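Local coordinates for Uly1 (Catenovulum maritimum, PDB 7DRQ), which probably cleaves the marine algal polysaccharide ulvan as a calcium-binding lyase of polysaccharide lyase family 24, at residues M62-G67 against M75-N80; I89-Q94 against F165-F170. All coordinates share one frame; numbering follows the deposited sequence.

Contact 1: M62-G67 against M75-N80; sequences MTWYRG and MLTRYN
The indole of W64 lies beneath the selenomethionine side chain of M75, whose CG stands 3.6 Å from the centroid of the six-membered ring and only 2° off its normal, a CH-pi contact. CB sits over the CE2 side of the indole, while SE is further off, above the same ring at 5.0 Å from its centroid, a distant Met-aromatic contact. Two bends in the M75 chain curl it onward so that SE also lies over one face of the R66 guanidinium, toward its rim. At its edge the indole gives NE1 to T77 OG1, 2.9 Å away, almost straight (171°) and in the ring plane. This bond and the overlying M75 fix the rotation of the ring; T77 OG1 is in turn bonded to T88 OG1 of the next strand. R66 is held by a salt bridge to D71. Beneath these side chains, reciprocal backbone bonds join the hydrogen-bonded pairs M62-T77 and W64-M75, with T63-L76 as the non-hydrogen-bonded pair between them. On the face carrying W64, M62 CE packs on Y79 CB. The whole is an antiparallel beta hairpin at the middle of a four-stranded sheet, as in the blades of beta-propellers.

Contact 2: I89-Q94 against F165-F170; sequences IEFPHQ and FTLTQF
F91 turns its CZ edge into the face of F170. The two rings form a T-shaped pair, with centroids 4.8 Å apart and planes at 87°, and F91 CZ stands over the centre of the F170 ring. The F91 ring also carries L167 CD1 over one face, 3.9 Å from its centroid and displaced toward the rim. A third ring, F165, takes I89 CD1 over one face at 3.7 Å from the centroid, again off centre.

I89 joins F165 to F170. Its CG1 branch, extended by a chi2 of 175°, carries CD1 across F165 and on to F170, where CE1 is 3.8 Å away, whereas CG2 meets L167 CD1. The two methyls of L167 divide the work: CD1 touches both I89 CG2 and the F91 face, and CD2 lies 3.7 Å from E90 O and meets P92 CD at 4.1 Å. The short 3-10 turn at 167-169 presents this leucine; T166 OG1 accepts from T168 N in an ST turn at its start. Outside the segments, I122 and L124 of strand 122-126 pack against the phenylalanines.

No hydrogen bond crosses between the segments, so the loop is held to the edge strand by apolar packing, CH-pi contacts and one T-shaped aromatic pair, and its own turn is stabilised from within.

In the fold
Contacts 1 and 2 share one four-stranded antiparallel sheet, in which strands 73-80 and 86-91 are neighbours, and their centres lie 11 Å apart. The strands are joined by a probable hydrogen bond between L76 O and I89 N (2.8 Å). Side chains tie them further: R66 NH1 forms a salt bridge with E90 OE1 at 3.2 Å, and R78 NH1 packs on F165 CD1. Contact 1 thus builds the sheet's interior, while contact 2 adds the 165-170 loop beside its last strand, 86-91. A calcium site is near: the P92 side chain is about 10 Å from the ion, which D173, D183 and K185 coordinate. H93 ND1 is hydrogen-bonded to K185 NZ, and D173 follows shortly after the 165-170 loop in sequence.

Contact 1: M62-G67 against M75-N80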
loop_
_atom_site.group_PDB
_atom_site.type_symbol
_atom_site.label_atom_id
_atom_site.label_comp_id
_atom_site.label_asym_id
_atom_site.label_seq_id
_atom_site.Cartn_x
_atom_site.Cartn_y
_atom_site.Cartn_z
HETATM N N MSE A 62 10.214 7.567 6.998
HETATM C CA MSE A 62 9.233 8.066 6.036
HETATM C C MSE A 62 9.866 8.289 4.673
HETATM O O MSE A 62 10.938 8.883 4.572
HETATM C CB MSE A 62 8.607 9.366 6.541
HETATM C CG MSE A 62 7.825 9.185 7.820
HETATM SE SE MSE A 62 7.364 10.954 8.561
HETATM C CE MSE A 62 8.977 11.339 9.570
ATOM N N THR A 63 9.200 7.817 3.623
ATOM C CA THR A 63 9.682 7.988 2.262
ATOM C C THR A 63 8.850 9.038 1.539
ATOM O O THR A 63 7.708 9.316 1.900
ATOM C CB THR A 63 9.628 6.677 1.476
ATOM O OG1 THR A 63 8.264 6.289 1.288
ATOM C CG2 THR A 63 10.386 5.563 2.212
ATOM N N TRP A 64 9.440 9.597 0.488
ATOM C CA TRP A 64 8.797 10.597 -0.351
ATOM C C TRP A 64 9.696 10.857 -1.549
ATOM O O TRP A 64 10.912 10.669 -1.473
ATOM C CB TRP A 64 8.528 11.903 0.424
ATOM C CG TRP A 64 9.708 12.458 1.215
ATOM C CD1 TRP A 64 10.250 11.939 2.362
ATOM C CD2 TRP A 64 10.448 13.653 0.937
ATOM N NE1 TRP A 64 11.284 12.736 2.806
ATOM C CE2 TRP A 64 11.431 13.787 1.947
ATOM C CE3 TRP A 64 10.384 14.621 -0.070
ATOM C CZ2 TRP A 64 12.338 14.837 1.967
ATOM C CZ3 TRP A 64 11.283 15.671 -0.040
ATOM C CH2 TRP A 64 12.244 15.776 0.971
ATOM N N TYR A 65 9.083 11.263 -2.655
ATOM C CA TYR A 65 9.810 11.886 -3.754
ATOM C C TYR A 65 9.900 13.384 -3.501
ATOM O O TYR A 65 8.946 13.992 -3.007
ATOM C CB TYR A 65 9.092 11.655 -5.084
ATOM C CG TYR A 65 9.089 10.234 -5.566
ATOM C CD1 TYR A 65 10.205 9.693 -6.204
ATOM C CD2 TYR A 65 7.960 9.434 -5.407
ATOM C CE1 TYR A 65 10.197 8.389 -6.655
ATOM C CE2 TYR A 65 7.950 8.131 -5.855
ATOM C CZ TYR A 65 9.063 7.620 -6.482
ATOM O OH TYR A 65 9.021 6.325 -6.922
ATOM N N ARG A 66 11.036 13.980 -3.867
ATOM C CA ARG A 66 11.272 15.410 -3.687
ATOM C C ARG A 66 10.938 16.187 -4.960
ATOM O O ARG A 66 11.262 15.751 -6.068
ATOM C CB ARG A 66 12.730 15.659 -3.290
ATOM C CG ARG A 66 13.038 17.136 -3.016
ATOM C CD ARG A 66 14.481 17.316 -2.550
ATOM N NE ARG A 66 15.390 16.979 -3.636
ATOM C CZ ARG A 66 16.680 16.711 -3.490
ATOM N NH1 ARG A 66 17.238 16.754 -2.287
ATOM N NH2 ARG A 66 17.404 16.402 -4.558
ATOM N N GLY A 67 10.285 17.353 -4.802
ATOM C CA GLY A 67 9.965 18.182 -5.948
ATOM C C GLY A 67 11.095 19.149 -6.286
ATOM O O GLY A 67 12.076 19.268 -5.553
HETATM N N MSE A 75 13.583 9.916 -1.562
HETATM C CA MSE A 75 14.096 10.367 -0.259
HETATM C C MSE A 75 13.686 9.440 0.868
HETATM O O MSE A 75 12.604 8.865 0.841
HETATM C CB MSE A 75 13.599 11.775 0.087
HETATM C CG MSE A 75 13.565 12.762 -1.065
HETATM SE SE MSE A 75 15.347 13.264 -1.657
HETATM C CE MSE A 75 16.072 14.075 -0.026
ATOM N N LEU A 76 14.547 9.330 1.884
ATOM C CA LEU A 76 14.253 8.572 3.091
ATOM C C LEU A 76 14.587 9.440 4.295
ATOM O O LEU A 76 15.737 9.853 4.458
ATOM C CB LEU A 76 15.044 7.256 3.124
ATOM C CG LEU A 76 14.943 6.516 4.466
ATOM C CD1 LEU A 76 13.493 6.119 4.747
ATOM C CD2 LEU A 76 15.872 5.295 4.506
ATOM N N THR A 77 13.580 9.736 5.114
ATOM C CA THR A 77 13.735 10.570 6.305
ATOM C C THR A 77 13.553 9.713 7.546
ATOM O O THR A 77 12.669 8.849 7.592
ATOM C CB THR A 77 12.708 11.709 6.323
ATOM O OG1 THR A 77 12.902 12.558 5.188
ATOM C CG2 THR A 77 12.856 12.552 7.604
ATOM N N ARG A 78 14.393 9.937 8.549
ATOM C CA ARG A 78 14.268 9.241 9.819
ATOM C C ARG A 78 14.116 10.277 10.917
ATOM O O ARG A 78 15.003 11.114 11.100
ATOM C CB ARG A 78 15.482 8.347 10.088
ATOM C CG ARG A 78 15.332 7.505 11.354
ATOM C CD ARG A 78 16.621 6.747 11.673
ATOM N NE ARG A 78 17.677 7.668 12.098
ATOM C CZ ARG A 78 18.911 7.299 12.430
ATOM N NH1 ARG A 78 19.262 6.008 12.404
ATOM N NH2 ARG A 78 19.803 8.220 12.791
ATOM N N TYR A 79 12.991 10.227 11.625
ATOM C CA TYR A 79 12.724 11.088 12.772
ATOM C C TYR A 79 12.981 10.306 14.056
ATOM O O TYR A 79 12.497 9.179 14.214
ATOM C CB TYR A 79 11.278 11.600 12.732
ATOM C CG TYR A 79 10.832 12.249 14.017
ATOM C CD1 TYR A 79 11.220 13.544 14.330
ATOM C CD2 TYR A 79 10.035 11.566 14.927
ATOM C CE1 TYR A 79 10.827 14.146 15.514
ATOM C CE2 TYR A 79 9.628 12.173 16.126
ATOM C CZ TYR A 79 10.033 13.460 16.406
ATOM O OH TYR A 79 9.638 14.055 17.596
ATOM N N ASN A 80 13.739 10.906 14.975
ATOM C CA ASN A 80 14.069 10.272 16.245
ATOM C C ASN A 80 13.098 10.813 17.288
ATOM O O ASN A 80 13.136 12.001 17.618
ATOM C CB ASN A 80 15.526 10.544 16.632
ATOM C CG ASN A 80 15.970 9.752 17.858
ATOM O OD1 ASN A 80 15.172 9.452 18.748
ATOM N ND2 ASN A 80 17.256 9.427 17.914
#

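Contact 2: I89-Q94 against F165-F170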
loop_
_atom_site.group_PDB
_atom_site.type_symbol
_atom_site.label_atom_id
_atom_site.label_comp_id
_atom_site.label_asym_id
_atom_site.label_seq_id
_atom_site.Cartn_x
_atom_site.Cartn_y
_atom_site.Cartn_z
ATOM N N ILE A 89 18.094 11.096 3.677
ATOM C CA ILE A 89 19.031 10.572 2.688
ATOM C C ILE A 89 18.417 10.776 1.317
ATOM O O ILE A 89 17.255 10.414 1.096
ATOM C CB ILE A 89 19.334 9.080 2.910
ATOM C CG1 ILE A 89 20.038 8.844 4.254
ATOM C CG2 ILE A 89 20.165 8.542 1.750
ATOM C CD1 ILE A 89 20.259 7.346 4.561
ATOM N N GLU A 90 19.189 11.349 0.397
ATOM C CA GLU A 90 18.777 11.477 -0.994
ATOM C C GLU A 90 19.350 10.317 -1.800
ATOM O O GLU A 90 20.567 10.097 -1.802
ATOM C CB GLU A 90 19.241 12.807 -1.588
ATOM C CG GLU A 90 18.927 12.947 -3.062
ATOM C CD GLU A 90 19.627 14.131 -3.699
ATOM O OE1 GLU A 90 19.940 15.093 -2.976
ATOM O OE2 GLU A 90 19.865 14.090 -4.922
ATOM N N PHE A 91 18.485 9.601 -2.483
ATOM C CA PHE A 91 18.909 8.513 -3.350
ATOM C C PHE A 91 19.033 8.998 -4.789
ATOM O O PHE A 91 18.334 9.925 -5.202
ATOM C CB PHE A 91 17.920 7.339 -3.279
ATOM C CG PHE A 91 18.117 6.478 -2.067
ATOM C CD1 PHE A 91 17.546 6.831 -0.858
ATOM C CD2 PHE A 91 18.899 5.331 -2.126
ATOM C CE1 PHE A 91 17.755 6.058 0.275
ATOM C CE2 PHE A 91 19.106 4.545 -0.994
ATOM C CZ PHE A 91 18.532 4.908 0.200
ATOM N N PRO A 92 19.945 8.404 -5.562
ATOM C CA PRO A 92 20.147 8.882 -6.940
ATOM C C PRO A 92 18.929 8.708 -7.826
ATOM O O PRO A 92 18.737 9.509 -8.749
ATOM C CB PRO A 92 21.324 8.028 -7.441
ATOM C CG PRO A 92 22.041 7.581 -6.210
ATOM C CD PRO A 92 21.015 7.499 -5.107
ATOM N N HIS A 93 18.108 7.688 -7.588
ATOM C CA HIS A 93 16.990 7.418 -8.485
ATOM C C HIS A 93 15.967 8.551 -8.474
ATOM O O HIS A 93 15.636 9.095 -7.419
ATOM C CB HIS A 93 16.279 6.134 -8.097
ATOM C CG HIS A 93 15.204 5.743 -9.064
ATOM N ND1 HIS A 93 15.486 5.213 -10.306
ATOM C CD2 HIS A 93 13.855 5.825 -8.986
ATOM C CE1 HIS A 93 14.354 4.963 -10.943
ATOM N NE2 HIS A 93 13.350 5.331 -10.168
ATOM N N GLN A 94 15.418 8.858 -9.650
ATOM C CA GLN A 94 14.373 9.862 -9.802
ATOM C C GLN A 94 13.128 9.199 -10.365
ATOM O O GLN A 94 13.228 8.308 -11.206
ATOM C CB GLN A 94 14.803 11.009 -10.734
ATOM C CG GLN A 94 16.037 11.774 -10.261
ATOM C CD GLN A 94 16.720 12.503 -11.394
ATOM O OE1 GLN A 94 17.466 11.901 -12.172
ATOM N NE2 GLN A 94 16.455 13.800 -11.509
ATOM N N PHE A 165 23.788 8.517 9.236
ATOM C CA PHE A 165 22.625 8.050 8.471
ATOM C C PHE A 165 22.721 8.648 7.072
ATOM O O PHE A 165 22.124 9.680 6.751
ATOM C CB PHE A 165 21.322 8.437 9.165
ATOM C CG PHE A 165 20.106 7.772 8.584
ATOM C CD1 PHE A 165 19.833 6.442 8.857
ATOM C CD2 PHE A 165 19.241 8.474 7.771
ATOM C CE1 PHE A 165 18.713 5.819 8.319
ATOM C CE2 PHE A 165 18.103 7.852 7.222
ATOM C CZ PHE A 165 17.850 6.525 7.503
ATOM N N THR A 166 23.521 7.996 6.233
ATOM C CA THR A 166 23.836 8.490 4.900
ATOM C C THR A 166 23.780 7.333 3.913
ATOM O O THR A 166 23.623 6.172 4.293
ATOM C CB THR A 166 25.236 9.117 4.821
ATOM O OG1 THR A 166 26.209 8.068 4.879
ATOM C CG2 THR A 166 25.493 10.128 5.960
ATOM N N LEU A 167 23.981 7.663 2.632
ATOM C CA LEU A 167 24.070 6.654 1.578
ATOM C C LEU A 167 25.174 5.629 1.835
ATOM O O LEU A 167 25.121 4.531 1.270
ATOM C CB LEU A 167 24.308 7.355 0.242
ATOM C CG LEU A 167 23.562 6.964 -1.020
ATOM C CD1 LEU A 167 22.107 6.661 -0.732
ATOM C CD2 LEU A 167 23.704 8.102 -2.019
ATOM N N THR A 168 26.173 5.963 2.670
ATOM C CA THR A 168 27.204 4.997 3.041
ATOM C C THR A 168 26.601 3.733 3.648
ATOM O O THR A 168 27.192 2.647 3.544
ATOM C CB THR A 168 28.192 5.637 4.026
ATOM O OG1 THR A 168 28.821 6.763 3.404
ATOM C CG2 THR A 168 29.265 4.651 4.433
ATOM N N GLN A 169 25.420 3.846 4.259
ATOM C CA GLN A 169 24.751 2.709 4.873
ATOM C C GLN A 169 24.086 1.782 3.861
ATOM O O GLN A 169 23.661 0.684 4.241
ATOM C CB GLN A 169 23.690 3.199 5.863
ATOM C CG GLN A 169 24.297 3.834 7.107
ATOM C CD GLN A 169 25.306 2.917 7.747
ATOM O OE1 GLN A 169 24.948 1.906 8.336
ATOM N NE2 GLN A 169 26.587 3.257 7.616
ATOM N N PHE A 170 23.988 2.177 2.603
ATOM C CA PHE A 170 23.239 1.393 1.636
ATOM C C PHE A 170 24.182 0.682 0.677
ATOM O O PHE A 170 25.317 1.113 0.454
ATOM C CB PHE A 170 22.226 2.266 0.891
ATOM C CG PHE A 170 20.992 2.521 1.709
ATOM C CD1 PHE A 170 21.014 3.465 2.733
ATOM C CD2 PHE A 170 19.856 1.741 1.531
ATOM C CE1 PHE A 170 19.898 3.676 3.524
ATOM C CE2 PHE A 170 18.732 1.935 2.311
ATOM C CZ PHE A 170 18.752 2.916 3.320
#